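Local coordinates for protein carbonic anhydrase (Trichomonas vaginalis, PDB 6Y04) that probably catalyses the reversible, zinc-dependent hydration of carbon dioxide to hydrogencarbonate and a proton, at residues Thr70-Ser73 with Asp74-Ser78; Leu79-Ile83 with Tyr84-Val88; Ser128-Ser131 with Lys132-Asp136. All coordinates share one frame; numbering follows the deposited sequence.

Interaction 1: residues Thr70-Ser73 with Asp74-Ser78; sequences TGLS and DIVVS
S73 meets V76 and V77 through two polar bonds that start the helix 74-85. Its carbonyl O accepts from V77 N at 2.9 Å, the first regular bond of the helix. Its hydroxyl OG takes the N-H of V76 at 3.2 Å, and the bond is nearly straight at the hydrogen (166°). With chi1 at 62°, OG sits between the backbone N and the carbonyl carbon, from where it points at V76 N. Serine suits this place because its short side chain brings an acceptor within range of V76 N, one of the first-turn N-H groups that lie before the regular i to i+4 pattern is established. The next carbonyl, D74 O, accepts from both S78 N and S78 OG, which come from opposite faces of its plane, the hydroxyl S78 OG lying 2.9 Å from D74 O.

Apolar contacts join the loop to the helix. L72 crosses V76 at about a right angle, with CD2 4.0 Å from V76 CG1, and the same L72 methyl lies 4.3 Å from V77 CG2. The branched ends of L72, V76 and V77 give methyls that meet between loop and helix. V76 also lays its CG1 methyl on a carbonyl oxygen, 3.6 Å from G71 O, which is hydrogen-bonded to N154.

Between chains, D74 OD2 accepts from I75 N of the second subunit, and the reverse bond also forms, so the two helix starts face each other; S78 OG bonds to A63 N of that subunit. The whole is a serine N-cap, a common way of opening an alpha-helix, built here into the dimer interface of a beta-class carbonic anhydrase.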
ATOM      1  N   THR A  70       7.453 -14.742  -6.922  1.00 33.49           N
ATOM      2  CA  THR A  70       7.913 -15.474  -5.747  1.00 34.96           C
ATOM      3  C   THR A  70       9.309 -14.999  -5.331  1.00 34.56           C
ATOM      4  O   THR A  70       9.930 -15.590  -4.451  1.00 38.33           O
ATOM      5  CB  THR A  70       7.789 -16.998  -5.896  1.00 35.29           C
ATOM      6  OG1 THR A  70       8.814 -17.448  -6.785  1.00 33.86           O
ATOM      7  CG2 THR A  70       6.420 -17.456  -6.358  1.00 34.90           C
ATOM      8  N   GLY A  71       9.788 -13.921  -5.964  1.00 32.46           N
ATOM      9  CA  GLY A  71      10.946 -13.178  -5.497  1.00 31.00           C
ATOM     10  C   GLY A  71      10.536 -12.094  -4.498  1.00 30.39           C
ATOM     11  O   GLY A  71       9.733 -12.340  -3.598  1.00 29.61           O
ATOM     12  N   LEU A  72      11.087 -10.888  -4.684  1.00 29.52           N
ATOM     13  CA  LEU A  72      10.794  -9.757  -3.815  1.00 27.56           C
ATOM     14  C   LEU A  72      10.039  -8.684  -4.589  1.00 26.33           C
ATOM     15  O   LEU A  72      10.191  -8.555  -5.799  1.00 28.06           O
ATOM     16  CB  LEU A  72      12.102  -9.197  -3.246  1.00 26.14           C
ATOM     17  CG  LEU A  72      12.879 -10.134  -2.323  1.00 26.32           C
ATOM     18  CD1 LEU A  72      14.201  -9.502  -1.925  1.00 26.58           C
ATOM     19  CD2 LEU A  72      12.068 -10.473  -1.078  1.00 25.49           C
ATOM     20  N   SER A  73       9.218  -7.926  -3.860  1.00 25.60           N
ATOM     21  CA  SER A  73       8.495  -6.765  -4.357  1.00 22.86           C
ATOM     22  C   SER A  73       8.194  -5.889  -3.149  1.00 21.02           C
ATOM     23  O   SER A  73       8.457  -6.304  -2.024  1.00 20.88           O
ATOM     24  CB  SER A  73       7.221  -7.181  -5.062  1.00 21.87           C
ATOM     25  OG  SER A  73       6.343  -7.847  -4.165  1.00 22.17           O
ATOM     26  N   ASP A  74       7.642  -4.694  -3.385  1.00 20.37           N
ATOM     27  CA  ASP A  74       7.197  -3.812  -2.313  1.00 19.01           C
ATOM     28  C   ASP A  74       6.268  -4.582  -1.370  1.00 18.66           C
ATOM     29  O   ASP A  74       6.435  -4.532  -0.149  1.00 18.92           O
ATOM     30  CB  ASP A  74       6.484  -2.562  -2.854  1.00 19.22           C
ATOM     31  CG  ASP A  74       7.346  -1.581  -3.635  1.00 19.48           C
ATOM     32  OD1 ASP A  74       8.559  -1.530  -3.395  1.00 19.62           O
ATOM     33  OD2 ASP A  74       6.792  -0.872  -4.487  1.00 20.07           O
ATOM     34  N   ILE A  75       5.294  -5.306  -1.947  1.00 17.34           N
ATOM     35  CA  ILE A  75       4.264  -5.968  -1.163  1.00 16.48           C
ATOM     36  C   ILE A  75       4.895  -7.100  -0.358  1.00 15.77           C
ATOM     37  O   ILE A  75       4.667  -7.209   0.846  1.00 17.14           O
ATOM     38  CB  ILE A  75       3.074  -6.430  -2.029  1.00 16.24           C
ATOM     39  CG1 ILE A  75       2.262  -5.235  -2.531  1.00 16.30           C
ATOM     40  CG2 ILE A  75       2.188  -7.393  -1.254  1.00 16.21           C
ATOM     41  CD1 ILE A  75       1.047  -5.616  -3.355  1.00 16.07           C
ATOM     42  N   VAL A  76       5.712  -7.912  -1.023  1.00 14.97           N
ATOM     43  CA  VAL A  76       6.338  -9.058  -0.388  1.00 14.26           C
ATOM     44  C   VAL A  76       7.200  -8.604   0.791  1.00 13.70           C
ATOM     45  O   VAL A  76       7.075  -9.142   1.884  1.00 14.13           O
ATOM     46  CB  VAL A  76       7.102  -9.924  -1.408  1.00 14.37           C
ATOM     47  CG1 VAL A  76       8.127 -10.815  -0.730  1.00 14.79           C
ATOM     48  CG2 VAL A  76       6.141 -10.765  -2.239  1.00 14.13           C
ATOM     49  N   VAL A  77       8.046  -7.590   0.577  1.00 13.30           N
ATOM     50  CA  VAL A  77       8.934  -7.084   1.616  1.00 13.09           C
ATOM     51  C   VAL A  77       8.113  -6.620   2.823  1.00 13.16           C
ATOM     52  O   VAL A  77       8.491  -6.873   3.967  1.00 13.11           O
ATOM     53  CB  VAL A  77       9.850  -5.964   1.076  1.00 12.93           C
ATOM     54  CG1 VAL A  77      10.581  -5.200   2.178  1.00 12.24           C
ATOM     55  CG2 VAL A  77      10.835  -6.504   0.054  1.00 13.00           C
ATOM     56  N   SER A  78       6.991  -5.938   2.551  1.00 13.27           N
ATOM     57  CA  SER A  78       6.063  -5.486   3.577  1.00 13.12           C
ATOM     58  C   SER A  78       5.579  -6.659   4.424  1.00 12.64           C
ATOM     59  O   SER A  78       5.457  -6.533   5.638  1.00 12.83           O
ATOM     60  CB  SER A  78       4.905  -4.739   2.967  1.00 13.54           C
ATOM     61  OG  SER A  78       5.353  -3.547   2.334  1.00 13.89           O
TER

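Interaction 2: residues Leu79-Ile83 with Tyr84-Val88; sequences LLVSI and YELGV
The CG2 methyl of I83 lies over one face of the Y84 ring, offset toward its rim, while L80 runs alongside the ring. The methyl makes a CH-pi contact, I83 CG2 being 4.2 Å from the Y84 ring centroid and 13° off the normal. With I83 CG1 beside the backbone N (chi1 -62°), CG2 is left beside the carbonyl carbon, on the side of the next residue, and so meets its ring. L80 and Y84 point the same way, CD2 of the leucine lying 3.8 Å from CE2 of the tyrosine. A large ring that is apolar over most of its length, yet polar at its end, suits a buried site like this: its OH is satisfied by L156 O, beyond the helix.

Along the backbone, L80 O takes Y84 N at 2.9 Å in the regular manner. V81 O has a sound bond from E85 N (2.9 Å), in a stretch that includes a wider pi-type turn. Where the helix unwinds, L86 N splits weakly between V81 O at 3.1 Å and S82 O at 3.2 Å. S82 O also receives a good bond from V88 N at 2.9 Å, which comes from above the carbonyl plane; I83 O has a weak bond from G87 N. G87 can take the positive phi (83°) that turns the chain back and brings V88 N over S82 O. The same turn lets V88 pack CG2 at 3.6 Å against S82 CB. The S82 hydroxyl is occupied by S78 O and T58 OG1, and Y84 O accepts from Q112 NE2 of the second subunit.

The helix end lies against the sheet: L79, I83 and V88 touch residues of strands 32-36, 57-61 and 90-96, whereas V81, S82 and L86 pack on M38 of the second subunit.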
ATOM      1  N   LEU A  79       5.327  -7.799   3.775  1.00 12.17           N
ATOM      2  CA  LEU A  79       4.871  -8.990   4.476  1.00 12.59           C
ATOM      3  C   LEU A  79       5.988  -9.592   5.330  1.00 12.93           C
ATOM      4  O   LEU A  79       5.723 -10.067   6.434  1.00 12.73           O
ATOM      5  CB  LEU A  79       4.310  -9.993   3.461  1.00 12.30           C
ATOM      6  CG  LEU A  79       3.003  -9.544   2.802  1.00 12.20           C
ATOM      7  CD1 LEU A  79       2.608 -10.460   1.658  1.00 12.06           C
ATOM      8  CD2 LEU A  79       1.884  -9.423   3.828  1.00 11.88           C
ATOM      9  N   LEU A  80       7.231  -9.549   4.825  1.00 13.36           N
ATOM     10  CA  LEU A  80       8.372 -10.082   5.560  1.00 13.76           C
ATOM     11  C   LEU A  80       8.595  -9.264   6.829  1.00 13.67           C
ATOM     12  O   LEU A  80       8.815  -9.825   7.904  1.00 13.96           O
ATOM     13  CB  LEU A  80       9.628 -10.085   4.678  1.00 13.70           C
ATOM     14  CG  LEU A  80       9.558 -10.961   3.426  1.00 14.05           C
ATOM     15  CD1 LEU A  80      10.768 -10.740   2.520  1.00 13.91           C
ATOM     16  CD2 LEU A  80       9.425 -12.432   3.789  1.00 14.00           C
ATOM     17  N   VAL A  81       8.523  -7.938   6.689  1.00 13.28           N
ATOM     18  CA  VAL A  81       8.674  -7.039   7.819  1.00 13.80           C
ATOM     19  C   VAL A  81       7.540  -7.289   8.812  1.00 14.52           C
ATOM     20  O   VAL A  81       7.774  -7.356  10.018  1.00 15.28           O
ATOM     21  CB  VAL A  81       8.731  -5.565   7.368  1.00 13.73           C
ATOM     22  CG1 VAL A  81       8.763  -4.615   8.553  1.00 13.86           C
ATOM     23  CG2 VAL A  81       9.926  -5.311   6.456  1.00 13.66           C
ATOM     24  N   SER A  82       6.314  -7.435   8.296  1.00 14.68           N
ATOM     25  CA  SER A  82       5.162  -7.663   9.153  1.00 15.25           C
ATOM     26  C   SER A  82       5.385  -8.904  10.014  1.00 16.23           C
ATOM     27  O   SER A  82       5.158  -8.869  11.226  1.00 16.06           O
ATOM     28  CB  SER A  82       3.889  -7.775   8.350  1.00 14.44           C
ATOM     29  OG  SER A  82       3.547  -6.524   7.776  1.00 13.43           O
ATOM     30  N   ILE A  83       5.839  -9.997   9.378  1.00 17.44           N
ATOM     31  CA  ILE A  83       5.920 -11.282  10.062  1.00 18.67           C
ATOM     32  C   ILE A  83       7.096 -11.275  11.037  1.00 19.81           C
ATOM     33  O   ILE A  83       6.928 -11.567  12.221  1.00 20.00           O
ATOM     34  CB  ILE A  83       6.020 -12.454   9.064  1.00 17.80           C
ATOM     35  CG1 ILE A  83       4.786 -12.560   8.171  1.00 17.23           C
ATOM     36  CG2 ILE A  83       6.300 -13.767   9.791  1.00 17.98           C
ATOM     37  CD1 ILE A  83       5.036 -13.358   6.910  1.00 17.47           C
ATOM     38  N   TYR A  84       8.284 -10.930  10.517  1.00 21.14           N
ATOM     39  CA  TYR A  84       9.543 -11.182  11.201  1.00 21.15           C
ATOM     40  C   TYR A  84       9.854 -10.077  12.199  1.00 21.77           C
ATOM     41  O   TYR A  84      10.333 -10.359  13.294  1.00 22.57           O
ATOM     42  CB  TYR A  84      10.660 -11.373  10.181  1.00 20.88           C
ATOM     43  CG  TYR A  84      10.501 -12.624   9.361  1.00 20.62           C
ATOM     44  CD1 TYR A  84      10.443 -13.868   9.969  1.00 21.03           C
ATOM     45  CD2 TYR A  84      10.420 -12.567   7.978  1.00 20.78           C
ATOM     46  CE1 TYR A  84      10.307 -15.027   9.221  1.00 21.58           C
ATOM     47  CE2 TYR A  84      10.280 -13.711   7.214  1.00 20.51           C
ATOM     48  CZ  TYR A  84      10.227 -14.945   7.839  1.00 21.46           C
ATOM     49  OH  TYR A  84      10.078 -16.072   7.090  1.00 21.79           O
ATOM     50  N   GLU A  85       9.553  -8.831  11.822  1.00 22.29           N
ATOM     51  CA  GLU A  85       9.881  -7.698  12.667  1.00 22.54           C
ATOM     52  C   GLU A  85       8.698  -7.356  13.575  1.00 20.87           C
ATOM     53  O   GLU A  85       8.911  -6.959  14.714  1.00 20.95           O
ATOM     54  CB  GLU A  85      10.386  -6.516  11.830  1.00 25.41           C
ATOM     55  CG  GLU A  85      11.436  -5.673  12.548  1.00 30.83           C
ATOM     56  CD  GLU A  85      12.894  -6.147  12.527  1.00 35.43           C
ATOM     57  OE1 GLU A  85      13.180  -7.269  12.038  1.00 36.71           O
ATOM     58  OE2 GLU A  85      13.766  -5.380  12.997  1.00 38.10           O
ATOM     59  N   LEU A  86       7.458  -7.550  13.104  1.00 19.27           N
ATOM     60  CA  LEU A  86       6.315  -6.956  13.785  1.00 18.36           C
ATOM     61  C   LEU A  86       5.330  -7.992  14.335  1.00 18.71           C
ATOM     62  O   LEU A  86       4.291  -7.613  14.876  1.00 19.32           O
ATOM     63  CB  LEU A  86       5.624  -5.973  12.839  1.00 17.09           C
ATOM     64  CG  LEU A  86       6.403  -4.690  12.543  1.00 17.11           C
ATOM     65  CD1 LEU A  86       5.743  -3.924  11.407  1.00 17.08           C
ATOM     66  CD2 LEU A  86       6.524  -3.811  13.783  1.00 16.16           C
ATOM     67  N   GLY A  87       5.641  -9.288  14.184  1.00 18.10           N
ATOM     68  CA  GLY A  87       4.918 -10.342  14.881  1.00 18.22           C
ATOM     69  C   GLY A  87       3.611 -10.771  14.214  1.00 18.80           C
ATOM     70  O   GLY A  87       2.777 -11.395  14.862  1.00 18.64           O
ATOM     71  N   VAL A  88       3.442 -10.474  12.917  1.00 19.07           N
ATOM     72  CA  VAL A  88       2.230 -10.856  12.204  1.00 18.40           C
ATOM     73  C   VAL A  88       2.199 -12.375  12.013  1.00 18.30           C
ATOM     74  O   VAL A  88       3.193 -12.976  11.623  1.00 18.82           O
ATOM     75  CB  VAL A  88       2.070 -10.090  10.872  1.00 17.87           C
ATOM     76  CG1 VAL A  88       1.109 -10.786   9.922  1.00 17.57           C
ATOM     77  CG2 VAL A  88       1.642  -8.643  11.085  1.00 17.60           C
TER

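Interaction 3: residues Ser128-Ser131 with Lys132-Asp136; sequences SDLS and KWVDD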
ATOM      1  N   SER A 128       7.513  -4.652 -21.412  1.00 32.73           N
ATOM      2  CA  SER A 128       7.540  -6.063 -21.067  1.00 34.47           C
ATOM      3  C   SER A 128       7.360  -6.267 -19.561  1.00 34.65           C
ATOM      4  O   SER A 128       6.535  -7.077 -19.131  1.00 32.10           O
ATOM      5  CB  SER A 128       8.794  -6.699 -21.568  1.00 36.02           C
ATOM      6  OG  SER A 128       8.518  -8.025 -21.977  1.00 39.00           O
ATOM      7  N   ASP A 129       8.134  -5.511 -18.769  1.00 35.24           N
ATOM      8  CA  ASP A 129       8.047  -5.566 -17.318  1.00 35.99           C
ATOM      9  C   ASP A 129       6.665  -5.120 -16.840  1.00 34.62           C
ATOM     10  O   ASP A 129       6.075  -5.769 -15.976  1.00 32.17           O
ATOM     11  CB  ASP A 129       9.161  -4.754 -16.654  1.00 37.29           C
ATOM     12  CG  ASP A 129      10.552  -5.313 -16.888  1.00 39.80           C
ATOM     13  OD1 ASP A 129      10.687  -6.553 -16.909  1.00 39.26           O
ATOM     14  OD2 ASP A 129      11.489  -4.496 -17.051  1.00 43.61           O
ATOM     15  N   LEU A 130       6.165  -4.008 -17.403  1.00 34.29           N
ATOM     16  CA  LEU A 130       4.900  -3.409 -16.996  1.00 34.39           C
ATOM     17  C   LEU A 130       3.761  -4.409 -17.199  1.00 35.08           C
ATOM     18  O   LEU A 130       2.796  -4.412 -16.433  1.00 34.26           O
ATOM     19  CB  LEU A 130       4.663  -2.117 -17.791  1.00 33.13           C
ATOM     20  CG  LEU A 130       3.396  -1.326 -17.446  1.00 32.01           C
ATOM     21  CD1 LEU A 130       3.362  -0.936 -15.977  1.00 31.01           C
ATOM     22  CD2 LEU A 130       3.255  -0.088 -18.320  1.00 31.90           C
ATOM     23  N   SER A 131       3.919  -5.261 -18.220  1.00 35.13           N
ATOM     24  CA  SER A 131       2.948  -6.267 -18.622  1.00 34.18           C
ATOM     25  C   SER A 131       2.618  -7.209 -17.463  1.00 32.69           C
ATOM     26  O   SER A 131       1.489  -7.693 -17.339  1.00 31.25           O
ATOM     27  CB  SER A 131       3.461  -7.020 -19.823  1.00 34.12           C
ATOM     28  OG  SER A 131       2.696  -8.191 -20.047  1.00 36.46           O
ATOM     29  N   LYS A 132       3.615  -7.445 -16.607  1.00 32.14           N
ATOM     30  CA  LYS A 132       3.512  -8.435 -15.548  1.00 33.73           C
ATOM     31  C   LYS A 132       2.527  -7.983 -14.471  1.00 32.41           C
ATOM     32  O   LYS A 132       1.962  -8.817 -13.770  1.00 30.63           O
ATOM     33  CB  LYS A 132       4.909  -8.803 -15.049  1.00 36.64           C
ATOM     34  CG  LYS A 132       5.636  -9.745 -16.005  1.00 39.00           C
ATOM     35  CD  LYS A 132       7.141  -9.746 -15.883  1.00 42.88           C
ATOM     36  CE  LYS A 132       7.792 -10.644 -16.915  1.00 44.38           C
ATOM     37  NZ  LYS A 132       9.267 -10.678 -16.763  1.00 48.20           N
ATOM     38  N   TRP A 133       2.292  -6.665 -14.382  1.00 31.97           N
ATOM     39  CA  TRP A 133       1.354  -6.091 -13.425  1.00 31.55           C
ATOM     40  C   TRP A 133      -0.051  -5.977 -14.018  1.00 33.59           C
ATOM     41  O   TRP A 133      -1.035  -6.357 -13.378  1.00 34.25           O
ATOM     42  CB  TRP A 133       1.835  -4.717 -12.933  1.00 29.19           C
ATOM     43  CG  TRP A 133       2.818  -4.725 -11.801  1.00 26.20           C
ATOM     44  CD1 TRP A 133       2.535  -4.726 -10.466  1.00 24.81           C
ATOM     45  CD2 TRP A 133       4.254  -4.677 -11.905  1.00 25.30           C
ATOM     46  NE1 TRP A 133       3.690  -4.705  -9.734  1.00 23.90           N
ATOM     47  CE2 TRP A 133       4.762  -4.673 -10.586  1.00 24.25           C
ATOM     48  CE3 TRP A 133       5.160  -4.647 -12.977  1.00 24.65           C
ATOM     49  CZ2 TRP A 133       6.133  -4.649 -10.316  1.00 23.49           C
ATOM     50  CZ3 TRP A 133       6.514  -4.615 -12.710  1.00 24.02           C
ATOM     51  CH2 TRP A 133       6.991  -4.617 -11.395  1.00 23.54           C
ATOM     52  N   VAL A 134      -0.138  -5.429 -15.237  1.00 34.01           N
ATOM     53  CA  VAL A 134      -1.413  -4.922 -15.729  1.00 35.86           C
ATOM     54  C   VAL A 134      -2.087  -5.918 -16.674  1.00 34.74           C
ATOM     55  O   VAL A 134      -3.314  -6.021 -16.673  1.00 34.93           O
ATOM     56  CB  VAL A 134      -1.296  -3.500 -16.323  1.00 35.63           C
ATOM     57  CG1 VAL A 134      -0.845  -2.496 -15.267  1.00 35.62           C
ATOM     58  CG2 VAL A 134      -0.389  -3.454 -17.544  1.00 34.68           C
ATOM     59  N   ASP A 135      -1.294  -6.645 -17.468  1.00 35.04           N
ATOM     60  CA  ASP A 135      -1.852  -7.548 -18.461  1.00 36.48           C
ATOM     61  C   ASP A 135      -2.203  -8.891 -17.827  1.00 36.91           C
ATOM     62  O   ASP A 135      -3.185  -9.521 -18.213  1.00 35.19           O
ATOM     63  CB  ASP A 135      -0.929  -7.684 -19.672  1.00 36.26           C
ATOM     64  CG  ASP A 135      -0.829  -6.411 -20.487  1.00 36.73           C
ATOM     65  OD1 ASP A 135      -1.842  -5.686 -20.565  1.00 37.63           O
ATOM     66  OD2 ASP A 135       0.260  -6.155 -21.036  1.00 35.14           O
ATOM     67  N   ASP A 136      -1.395  -9.312 -16.846  1.00 38.85           N
ATOM     68  CA  ASP A 136      -1.607 -10.584 -16.173  1.00 42.11           C
ATOM     69  C   ASP A 136      -2.813 -10.497 -15.237  1.00 41.97           C
ATOM     70  O   ASP A 136      -3.371 -11.528 -14.867  1.00 42.90           O
ATOM     71  CB  ASP A 136      -0.318 -11.108 -15.530  1.00 42.76           C
ATOM     72  CG  ASP A 136       0.785 -11.396 -16.540  1.00 44.95           C
ATOM     73  OD1 ASP A 136       0.472 -11.451 -17.749  1.00 43.37           O
ATOM     74  OD2 ASP A 136       1.954 -11.558 -16.114  1.00 45.27           O
TER
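S131 O is gripped by two backbone donors, D135 N at 3.0 Å and, weakly, D136 N at 3.3 Å. The hydroxyl of S131 adds a side-chain link: turned anti to the backbone N (chi1 167°), S131 OG comes 3.3 Å from D135 OD2 in a weak bond that it donates. A short hydroxyl can come near a carboxylate four residues on, but the stronger partner of D135 OD2 is T106 of helix 106-115.

Near the C-terminal end of helix 120-134 the backbone makes two i+3 bonds, K132 N to D129 O at 3.0 Å and W133 N to L130 O at 3.1 Å, then i+4 spacing again, with L130 O also taking a weak bond from V134 N. The indole of W133 turns its edge to the backbone, with CE3 3.3 Å from D129 O. Its NE1 donates to D74 OD1 of the second subunit, and its ring meets W68 edge-to-face.

L130 and V134 form the buried side, where L130 CG and V134 CG2 lie 4.3 Å apart and both residues touch T106 and L109. On the exposed side the long, extended chain of K132 brings NZ to 4.4 Å from D129 OD1, beyond a salt bridge but probably mildly attractive.

In the fold
Interactions 1 and 2 follow one another on the single helix 74-85, the first at its capped start and the second at its glycine end, with centres about 12 Å apart. They touch through L72 CD2 and L80 CD1, 3.8 Å apart. Interaction 3 comes later in the chain, near the end of helix 120-134. Within one subunit the centres of interactions 1 and 3 are about 16 Å apart, without touching. The centres of interactions 2 and 3 are about 28 Å apart. All three reach the second subunit, and across the interface D74 of one chain meets W133 of the other, so interactions 1 and 3 are joined between subunits. Helix 74-85 thus packs on the sheet with one side and contributes to the subunit interface with another.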